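Local coordinates for protein putative leucoanthocyanidin reductase 1 (Vitis vinifera, PDB 3I6I) that catalyses the NADPH-dependent reduction of leucoanthocyanidins to catechin-type flavan-3-ols, a step of flavonoid biosynthesis in grapevine, at residues A[86-91]-A[207-212]; A[145-150]-A[154-159]; A[183-188]-A[232-237]. One frame throughout, in Å; residues are numbered along the deposited sequence. Where two conformers were deposited one is given.

Contact 1: A[86-91]-A[207-212]. With NDP (NADPH dihydro-nicotinamide-adenine-dinucleotide phosphate), chain B.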
# COMPACT_ATOMS: atom_id res chain seq x y z
N ILE A 86 10.96 -2.65 14.98
CA ILE A 86 10.21 -2.04 13.91
C ILE A 86 9.08 -2.98 13.51
O ILE A 86 9.34 -4.14 13.20
CB ILE A 86 11.12 -1.79 12.70
CG1 ILE A 86 12.19 -0.73 13.03
CG2 ILE A 86 10.30 -1.36 11.46
CD1 ILE A 86 13.36 -0.70 12.09
N VAL A 87 7.83 -2.52 13.53
CA VAL A 87 6.69 -3.39 13.16
C VAL A 87 6.06 -2.80 11.90
O VAL A 87 5.74 -1.62 11.87
CB VAL A 87 5.65 -3.52 14.24
CG1 VAL A 87 4.43 -4.40 13.76
CG2 VAL A 87 6.28 -4.10 15.56
N VAL A 88 5.92 -3.61 10.88
CA VAL A 88 5.25 -3.20 9.64
C VAL A 88 4.04 -4.11 9.39
O VAL A 88 4.21 -5.32 9.28
CB VAL A 88 6.19 -3.26 8.40
CG1 VAL A 88 5.43 -2.84 7.16
CG2 VAL A 88 7.46 -2.39 8.58
N SER A 89 2.84 -3.53 9.33
CA SER A 89 1.63 -4.26 9.05
C SER A 89 1.16 -3.99 7.64
O SER A 89 0.96 -2.83 7.25
CB SER A 89 0.53 -3.87 10.01
OG SER A 89 -0.71 -4.45 9.66
N THR A 90 1.00 -5.07 6.87
CA THR A 90 0.47 -5.00 5.48
C THR A 90 -0.77 -5.88 5.36
O THR A 90 -1.07 -6.45 4.30
CB THR A 90 1.56 -5.43 4.45
OG1 THR A 90 1.96 -6.79 4.69
CG2 THR A 90 2.84 -4.51 4.51
N VAL A 91 -1.55 -5.95 6.43
CA VAL A 91 -2.76 -6.78 6.40
C VAL A 91 -3.82 -6.21 5.47
O VAL A 91 -3.85 -4.99 5.21
CB VAL A 91 -3.37 -7.03 7.85
CG1 VAL A 91 -2.31 -7.64 8.77
CG2 VAL A 91 -3.99 -5.77 8.47
N LYS A 207 13.16 2.13 3.53
CA LYS A 207 14.09 3.23 3.85
C LYS A 207 13.55 4.12 4.95
O LYS A 207 14.31 4.69 5.74
CB LYS A 207 14.34 4.15 2.63
CG LYS A 207 14.93 3.46 1.41
CD LYS A 207 15.34 4.49 0.35
CE LYS A 207 16.03 3.84 -0.84
NZ LYS A 207 17.42 3.36 -0.58
N THR A 208 12.22 4.25 5.00
CA THR A 208 11.57 5.16 5.94
C THR A 208 11.61 4.72 7.40
O THR A 208 11.45 5.57 8.29
CB THR A 208 10.08 5.45 5.58
OG1 THR A 208 9.24 4.32 5.93
CG2 THR A 208 9.92 5.90 4.09
N VAL A 209 11.84 3.42 7.66
CA VAL A 209 11.47 2.86 8.99
C VAL A 209 12.33 3.41 10.12
O VAL A 209 11.91 3.41 11.30
CB VAL A 209 11.44 1.31 9.04
CG1 VAL A 209 10.33 0.75 8.07
CG2 VAL A 209 12.85 0.70 8.71
N ASP A 210 13.52 3.85 9.77
CA ASP A 210 14.47 4.42 10.75
C ASP A 210 15.08 5.77 10.36
O ASP A 210 16.09 6.19 10.93
CB ASP A 210 15.53 3.36 11.13
CG ASP A 210 16.31 2.81 9.94
OD1 ASP A 210 16.15 3.28 8.77
OD2 ASP A 210 17.09 1.84 10.18
N ASP A 211 14.41 6.45 9.44
CA ASP A 211 14.79 7.79 8.98
C ASP A 211 14.28 8.78 10.02
O ASP A 211 13.11 8.76 10.37
CB ASP A 211 14.17 8.04 7.60
CG ASP A 211 14.76 9.19 6.86
OD1 ASP A 211 15.09 10.25 7.46
OD2 ASP A 211 14.91 9.04 5.61
N VAL A 212 15.16 9.64 10.53
CA VAL A 212 14.68 10.67 11.47
C VAL A 212 13.59 11.57 10.86
O VAL A 212 12.73 12.13 11.55
CB VAL A 212 15.83 11.54 12.00
CG1 VAL A 212 16.34 12.53 10.86
CG2 VAL A 212 15.37 12.30 13.24
PA NDP B . -3.58 -9.12 1.20
O1A NDP B . -4.97 -9.66 1.44
O2A NDP B . -2.88 -9.42 -0.25
O5B NDP B . -2.48 -9.58 2.28
C5B NDP B . -2.78 -9.52 3.64
C4B NDP B . -1.74 -10.19 4.45
O4B NDP B . -2.22 -9.96 5.83
C3B NDP B . -1.72 -11.73 4.24
O3B NDP B . -0.38 -12.27 4.38
C2B NDP B . -2.61 -12.25 5.37
O2B NDP B . -2.23 -13.57 5.72
C1B NDP B . -2.19 -11.29 6.48
N9A NDP B . -3.09 -11.21 7.64
C8A NDP B . -4.37 -10.83 7.60
N7A NDP B . -4.87 -10.85 8.84
C5A NDP B . -3.89 -11.22 9.67
C6A NDP B . -3.83 -11.41 11.05
N6A NDP B . -4.90 -11.19 11.82
N1A NDP B . -2.66 -11.82 11.60
C2A NDP B . -1.59 -12.01 10.84
N3A NDP B . -1.60 -11.82 9.51
C4A NDP B . -2.76 -11.44 8.91
O3 NDP B . -3.65 -7.53 1.36
PN NDP B . -3.17 -6.34 0.34
O1N NDP B . -1.75 -6.35 -0.11
O2N NDP B . -4.30 -6.31 -0.75
O5D NDP B . -3.53 -5.06 1.30
C5D NDP B . -2.56 -4.57 2.24
C4D NDP B . -2.79 -3.10 2.46
O4D NDP B . -2.41 -2.50 1.20
C3D NDP B . -4.22 -2.70 2.73
O3D NDP B . -4.22 -1.59 3.61
C2D NDP B . -4.69 -2.24 1.36
O2D NDP B . -5.65 -1.22 1.56
C1D NDP B . -3.43 -1.62 0.76
N1N NDP B . -3.29 -1.76 -0.74
C2N NDP B . -2.85 -0.68 -1.54
C3N NDP B . -3.07 -0.69 -2.85
C7N NDP B . -2.55 0.48 -3.72
O7N NDP B . -1.90 1.40 -3.22
N7N NDP B . -2.78 0.39 -5.02
C4N NDP B . -3.83 -1.86 -3.49
C5N NDP B . -3.70 -3.12 -2.63
C6N NDP B . -3.38 -3.04 -1.35
P2B NDP B . -3.30 -14.82 5.41
O1X NDP B . -3.43 -15.02 3.94
O2X NDP B . -2.70 -16.04 6.24
O3X NDP B . -4.67 -14.40 6.08

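Contact 2: A[145-150]-A[154-159]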
# COMPACT_ATOMS: atom_id res chain seq x y z
N GLN A 145 -5.69 6.87 15.21
CA GLN A 145 -6.08 7.53 16.49
C GLN A 145 -5.51 6.70 17.65
O GLN A 145 -4.87 7.25 18.56
CB GLN A 145 -7.61 7.72 16.62
CG GLN A 145 -8.17 7.91 18.06
CD GLN A 145 -8.66 6.57 18.71
OE1 GLN A 145 -9.37 5.79 18.04
NE2 GLN A 145 -8.22 6.28 19.97
N LEU A 146 -5.76 5.39 17.62
CA LEU A 146 -5.20 4.50 18.65
C LEU A 146 -3.66 4.52 18.74
O LEU A 146 -3.08 4.62 19.84
CB LEU A 146 -5.71 3.06 18.49
CG LEU A 146 -5.40 2.13 19.65
CD1 LEU A 146 -6.02 2.63 20.94
CD2 LEU A 146 -5.88 0.71 19.32
N VAL A 147 -3.00 4.46 17.60
CA VAL A 147 -1.53 4.52 17.56
C VAL A 147 -1.03 5.80 18.22
O VAL A 147 -0.11 5.79 19.07
CB VAL A 147 -1.05 4.42 16.14
CG1 VAL A 147 0.46 4.81 16.01
CG2 VAL A 147 -1.32 3.00 15.56
N GLU A 148 -1.61 6.92 17.82
CA GLU A 148 -1.11 8.23 18.33
C GLU A 148 -1.40 8.40 19.82
O GLU A 148 -0.55 8.90 20.60
CB GLU A 148 -1.67 9.36 17.49
CG GLU A 148 -1.17 9.23 16.04
CD GLU A 148 -1.61 10.33 15.08
OE1 GLU A 148 -1.62 11.49 15.51
OE2 GLU A 148 -1.94 10.03 13.88
N GLU A 149 -2.58 8.00 20.26
CA GLU A 149 -2.91 8.14 21.64
C GLU A 149 -2.14 7.15 22.50
O GLU A 149 -1.94 7.40 23.68
CB GLU A 149 -4.42 8.03 21.88
CG GLU A 149 -5.19 9.20 21.23
CD GLU A 149 -6.72 9.21 21.51
OE1 GLU A 149 -7.28 8.21 22.03
OE2 GLU A 149 -7.35 10.25 21.22
N SER A 150 -1.66 6.06 21.91
CA SER A 150 -0.84 5.10 22.62
C SER A 150 0.63 5.51 22.73
O SER A 150 1.43 4.82 23.36
CB SER A 150 -1.00 3.71 21.97
OG SER A 150 -2.37 3.30 22.12
N PHE A 154 5.33 6.44 14.81
CA PHE A 154 4.70 5.90 13.62
C PHE A 154 5.19 6.52 12.32
O PHE A 154 5.80 7.63 12.28
CB PHE A 154 3.19 6.11 13.75
CG PHE A 154 2.78 7.55 13.75
CD1 PHE A 154 2.64 8.26 14.96
CD2 PHE A 154 2.59 8.24 12.57
CE1 PHE A 154 2.27 9.60 14.92
CE2 PHE A 154 2.21 9.58 12.57
CZ PHE A 154 2.07 10.25 13.72
N THR A 155 4.91 5.82 11.24
CA THR A 155 5.08 6.37 9.90
C THR A 155 3.90 5.83 9.05
O THR A 155 3.65 4.65 9.05
CB THR A 155 6.44 5.98 9.26
OG1 THR A 155 7.53 6.55 10.02
CG2 THR A 155 6.56 6.47 7.83
N TYR A 156 3.21 6.74 8.38
CA TYR A 156 2.05 6.39 7.52
C TYR A 156 2.47 6.46 6.06
O TYR A 156 2.82 7.55 5.57
CB TYR A 156 0.90 7.37 7.77
CG TYR A 156 0.40 7.45 9.20
CD1 TYR A 156 0.35 6.31 10.03
CD2 TYR A 156 -0.09 8.66 9.71
CE1 TYR A 156 -0.13 6.39 11.32
CE2 TYR A 156 -0.60 8.74 11.02
CZ TYR A 156 -0.62 7.60 11.81
OH TYR A 156 -1.07 7.62 13.13
N ILE A 157 2.50 5.30 5.40
CA ILE A 157 2.93 5.18 4.00
C ILE A 157 1.77 5.46 3.06
O ILE A 157 0.85 4.62 2.91
CB ILE A 157 3.56 3.77 3.68
CG1 ILE A 157 4.80 3.46 4.50
CG2 ILE A 157 3.88 3.66 2.13
CD1 ILE A 157 6.02 4.45 4.28
N CYS A 158 1.77 6.62 2.44
CA CYS A 158 0.67 7.03 1.53
C CYS A 158 1.22 6.97 0.11
O CYS A 158 1.54 8.00 -0.53
CB CYS A 158 0.11 8.42 1.89
SG CYS A 158 -0.45 8.56 3.65
N CYS A 159 1.36 5.74 -0.38
CA CYS A 159 2.08 5.50 -1.60
C CYS A 159 1.27 5.60 -2.91
O CYS A 159 1.82 5.33 -4.00
CB CYS A 159 2.82 4.17 -1.56
SG CYS A 159 1.69 2.78 -1.28

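Contact 3: A[183-188]-A[232-237]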
# COMPACT_ATOMS: atom_id res chain seq x y z
N PHE A 183 -10.27 0.75 -24.06
CA PHE A 183 -9.92 1.36 -22.80
C PHE A 183 -11.19 1.97 -22.20
O PHE A 183 -11.91 2.69 -22.85
CB PHE A 183 -8.92 2.52 -23.00
CG PHE A 183 -7.55 2.11 -23.46
CD1 PHE A 183 -6.64 1.49 -22.59
CD2 PHE A 183 -7.11 2.44 -24.74
CE1 PHE A 183 -5.35 1.17 -23.00
CE2 PHE A 183 -5.82 2.09 -25.18
CZ PHE A 183 -4.93 1.46 -24.31
N GLN A 184 -11.42 1.69 -20.92
CA GLN A 184 -12.43 2.39 -20.13
C GLN A 184 -11.80 3.58 -19.42
O GLN A 184 -10.96 3.42 -18.53
CB GLN A 184 -13.09 1.42 -19.12
CG GLN A 184 -13.85 0.38 -19.79
CD GLN A 184 -14.81 -0.37 -18.87
OE1 GLN A 184 -14.55 -0.55 -17.68
NE2 GLN A 184 -15.94 -0.78 -19.44
N ILE A 185 -12.22 4.78 -19.83
CA ILE A 185 -11.69 6.06 -19.36
C ILE A 185 -12.71 6.64 -18.38
O ILE A 185 -13.88 6.91 -18.77
CB ILE A 185 -11.47 7.05 -20.56
CG1 ILE A 185 -10.56 6.45 -21.67
CG2 ILE A 185 -10.92 8.39 -20.10
CD1 ILE A 185 -9.21 6.04 -21.16
N TYR A 186 -12.28 6.85 -17.13
CA TYR A 186 -13.14 7.44 -16.09
C TYR A 186 -13.29 8.93 -16.29
O TYR A 186 -12.29 9.69 -16.35
CB TYR A 186 -12.62 7.14 -14.66
CG TYR A 186 -12.33 5.69 -14.50
CD1 TYR A 186 -13.35 4.77 -14.60
CD2 TYR A 186 -11.04 5.23 -14.29
CE1 TYR A 186 -13.11 3.42 -14.49
CE2 TYR A 186 -10.77 3.88 -14.16
CZ TYR A 186 -11.82 2.97 -14.27
OH TYR A 186 -11.61 1.60 -14.17
N GLY A 187 -14.55 9.36 -16.34
CA GLY A 187 -14.90 10.78 -16.49
C GLY A 187 -14.27 11.37 -17.72
O GLY A 187 -14.34 10.79 -18.81
N ASP A 188 -13.60 12.51 -17.54
CA ASP A 188 -12.89 13.23 -18.62
C ASP A 188 -11.51 12.65 -18.97
O ASP A 188 -10.90 13.01 -19.96
CB ASP A 188 -12.76 14.72 -18.27
CG ASP A 188 -11.85 15.00 -17.07
OD1 ASP A 188 -11.19 14.08 -16.51
OD2 ASP A 188 -11.79 16.17 -16.64
N GLU A 232 -3.40 9.45 -20.43
CA GLU A 232 -1.97 9.31 -20.62
C GLU A 232 -1.53 7.87 -20.41
O GLU A 232 -0.71 7.34 -21.16
CB GLU A 232 -1.22 10.30 -19.69
CG GLU A 232 -1.49 11.77 -20.05
CD GLU A 232 -0.96 12.78 -19.03
OE1 GLU A 232 -0.92 12.50 -17.81
OE2 GLU A 232 -0.52 13.87 -19.47
N LEU A 233 -2.12 7.22 -19.40
CA LEU A 233 -1.83 5.86 -19.04
C LEU A 233 -2.19 4.94 -20.22
O LEU A 233 -1.39 4.08 -20.64
CB LEU A 233 -2.60 5.48 -17.78
CG LEU A 233 -2.12 4.21 -17.04
CD1 LEU A 233 -0.74 4.42 -16.32
CD2 LEU A 233 -3.18 3.71 -15.99
N ALA A 234 -3.36 5.19 -20.79
CA ALA A 234 -3.77 4.53 -22.04
C ALA A 234 -2.76 4.69 -23.16
O ALA A 234 -2.37 3.72 -23.83
CB ALA A 234 -5.13 5.05 -22.50
N SER A 235 -2.30 5.91 -23.37
CA SER A 235 -1.32 6.15 -24.40
C SER A 235 0.01 5.43 -24.19
O SER A 235 0.60 4.97 -25.17
CB SER A 235 -1.11 7.65 -24.61
OG SER A 235 -2.34 8.25 -25.01
N VAL A 236 0.48 5.32 -22.95
CA VAL A 236 1.67 4.53 -22.67
C VAL A 236 1.48 3.08 -23.09
O VAL A 236 2.36 2.45 -23.66
CB VAL A 236 2.08 4.53 -21.18
CG1 VAL A 236 3.33 3.67 -21.04
CG2 VAL A 236 2.32 5.95 -20.67
N TRP A 237 0.30 2.53 -22.82
CA TRP A 237 0.03 1.14 -23.19
C TRP A 237 -0.02 0.94 -24.69
O TRP A 237 0.54 -0.03 -25.21
CB TRP A 237 -1.25 0.64 -22.50
CG TRP A 237 -1.52 -0.79 -22.77
CD1 TRP A 237 -2.63 -1.31 -23.39
CD2 TRP A 237 -0.69 -1.90 -22.44
NE1 TRP A 237 -2.52 -2.66 -23.49
CE2 TRP A 237 -1.35 -3.06 -22.88
CE3 TRP A 237 0.56 -2.03 -21.81
CZ2 TRP A 237 -0.81 -4.34 -22.73
CZ3 TRP A 237 1.10 -3.31 -21.67
CH2 TRP A 237 0.42 -4.44 -22.12

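Contact 1: A[86-91]-A[207-212]
I86 and V209 carry nearly all of this contact, two branched aliphatic side chains that cross at about a right angle. I86 meets its partner with both branches. CG1 lies beside the backbone N, anti to the carbonyl carbon (chi1 -67°), which leaves CG2 anti to N and 3.8 Å from V209 CB. At the end of the longer branch, CD1 reaches V209 CG2 at 3.7 Å in one of two modelled conformers, so this touch is the less certain one. V209 CG1 comes within 4.0 Å of I86 CG2. Two methyl-bearing forks thus interlock without a polar atom between them, which suits β-branched residues whose branching starts close to the backbone.

Two residues along the strand the packing slackens: V88 CG2 stands 4.3 Å from V209 CG1, a marginal touch. Beyond V209 the chain opens toward solvent through the type I turn T208 to D211, closed by a weak bond of 3.3 Å from D211 N to T208 O. D210 there is exposed, and its OD2 forms a salt bridge with R35, which also packs on V209, so the charged pair probably borders the apolar patch on its outer side.

Strand 86-89 runs between strands 13-16 and 114-116 in the parallel sheet of the Rossmann fold, and L116 also packs on V209. At the far end of the strand the coenzyme begins: T90 O lies 3.2 Å from C5D of NADPH, and V91 CG1 is 3.7 Å from its O4B. V91 O also accepts a hydrogen bond from S118 OG. The chemistry is therefore divided: apolar burial joins the start of the strand to the turn after helix 198-208, while the loop at its other end serves the dinucleotide.

Contact 2: A[145-150]-A[154-159]
Y156 OH donates a 2.7 Å hydrogen bond to E148 OE2, the one hydrogen bond between the two segments. The hydroxyl uses the anti side of the carboxylate and stays 17° from its plane, while OE2 itself sits at the edge of the tyrosine ring. A chain extended beyond CG lets E148, an exposed residue on the helix flank, reach this far; glutamate has both the length and the acceptor that the phenol needs.

F154 fills the angle between the two. Its ring receives Y156 OH over its centre, 3.7 Å above the plane, and in return F154 CD2 lies over one face of the Y156 ring, displaced toward the rim. E148 CG approaches F154 CE1 at 3.6 Å, and the carboxylate runs nearly parallel to the phenyl, 17° between planes, displaced to one side of the ring's plane and near its CE1–CZ rim. F154 has CG between its backbone N and carbonyl carbon (chi1 65°), which brings the ring back toward the helix. At its base, V147 CG1 touches F154 CB at 3.8 Å, a compact buried valine closing the apolar side. A phenylalanine in place of Y156 has no hydroxyl, and the E148 carboxylate would probably be left without its mate and set free to turn, while the face of the F154 ring would lose its polar cover.

R144 forms a cation-pi interaction with the Y156 ring. Helix 133-149 leads through a short turn into strand 155-158, which bonds by its backbone both to F115 of strand 114-116 and to the parallel strand 217-220, where Y156 pairs with K217 and V219. On the helix, V147 and L146 turn to V103 of helix 99-109.

Contact 3: A[183-188]-A[232-237]
F183 points its side chain at helix 230-241, and its ring settles flat on A234. Starting from CB, the first ring atom, CG, already lies 3.9 Å from A234 CB. That methyl sits almost exactly on the ring normal, 4° off it and 3.7 Å from the centroid, which makes a clean CH-pi contact. Alanine suits the place because its single methyl lets the ring come down close to the helix. Farther out the company changes. CE1 meets W237 CD1 at 3.7 Å, and the tip, CZ, is 3.4 Å from A234 O and again close to W237 CD1.

The F183 and W237 rings meet at their rims, nearly perpendicular (87°), and do not stack; W237 reaches this position with CG anti to its backbone N. Its NE1 bonds to P179 O, while the neighbouring CD1 is the atom that meets F183. I185, two residues on, adds a looser touch with CD1 on A234 CB at 4.4 Å.

Strand 183-186 and the helix run antiparallel at 160°, their axes 9.9 Å apart. F183 and I185 also bond through their backbones to strand 247-250, which follows the helix and lies parallel to 183-186. This is the layering of an α/β fold, a helix covering a parallel strand pair, here well away from the coenzyme.

No two contacts share a helix or strand, but contacts 1 and 2 touch: T208, at the end of helix 198-208 in contact 1, packs on T155 and I157 of strand 155-158 in contact 2, which is nested within the loop that contact 1 closes. Contact 3 lies on the opposite side of the chain's centre, about 34 Å from either by centres. Contacts 1 and 3 are buried and have no hydrogen bond across them, the first built of aliphatic branches, the third of aromatic faces and rims on a helix. Contact 2, half buried, alone adds a charged acceptor, placed where its helix flank is exposed. Contact 1 includes T90 and V91 of the NADPH pocket.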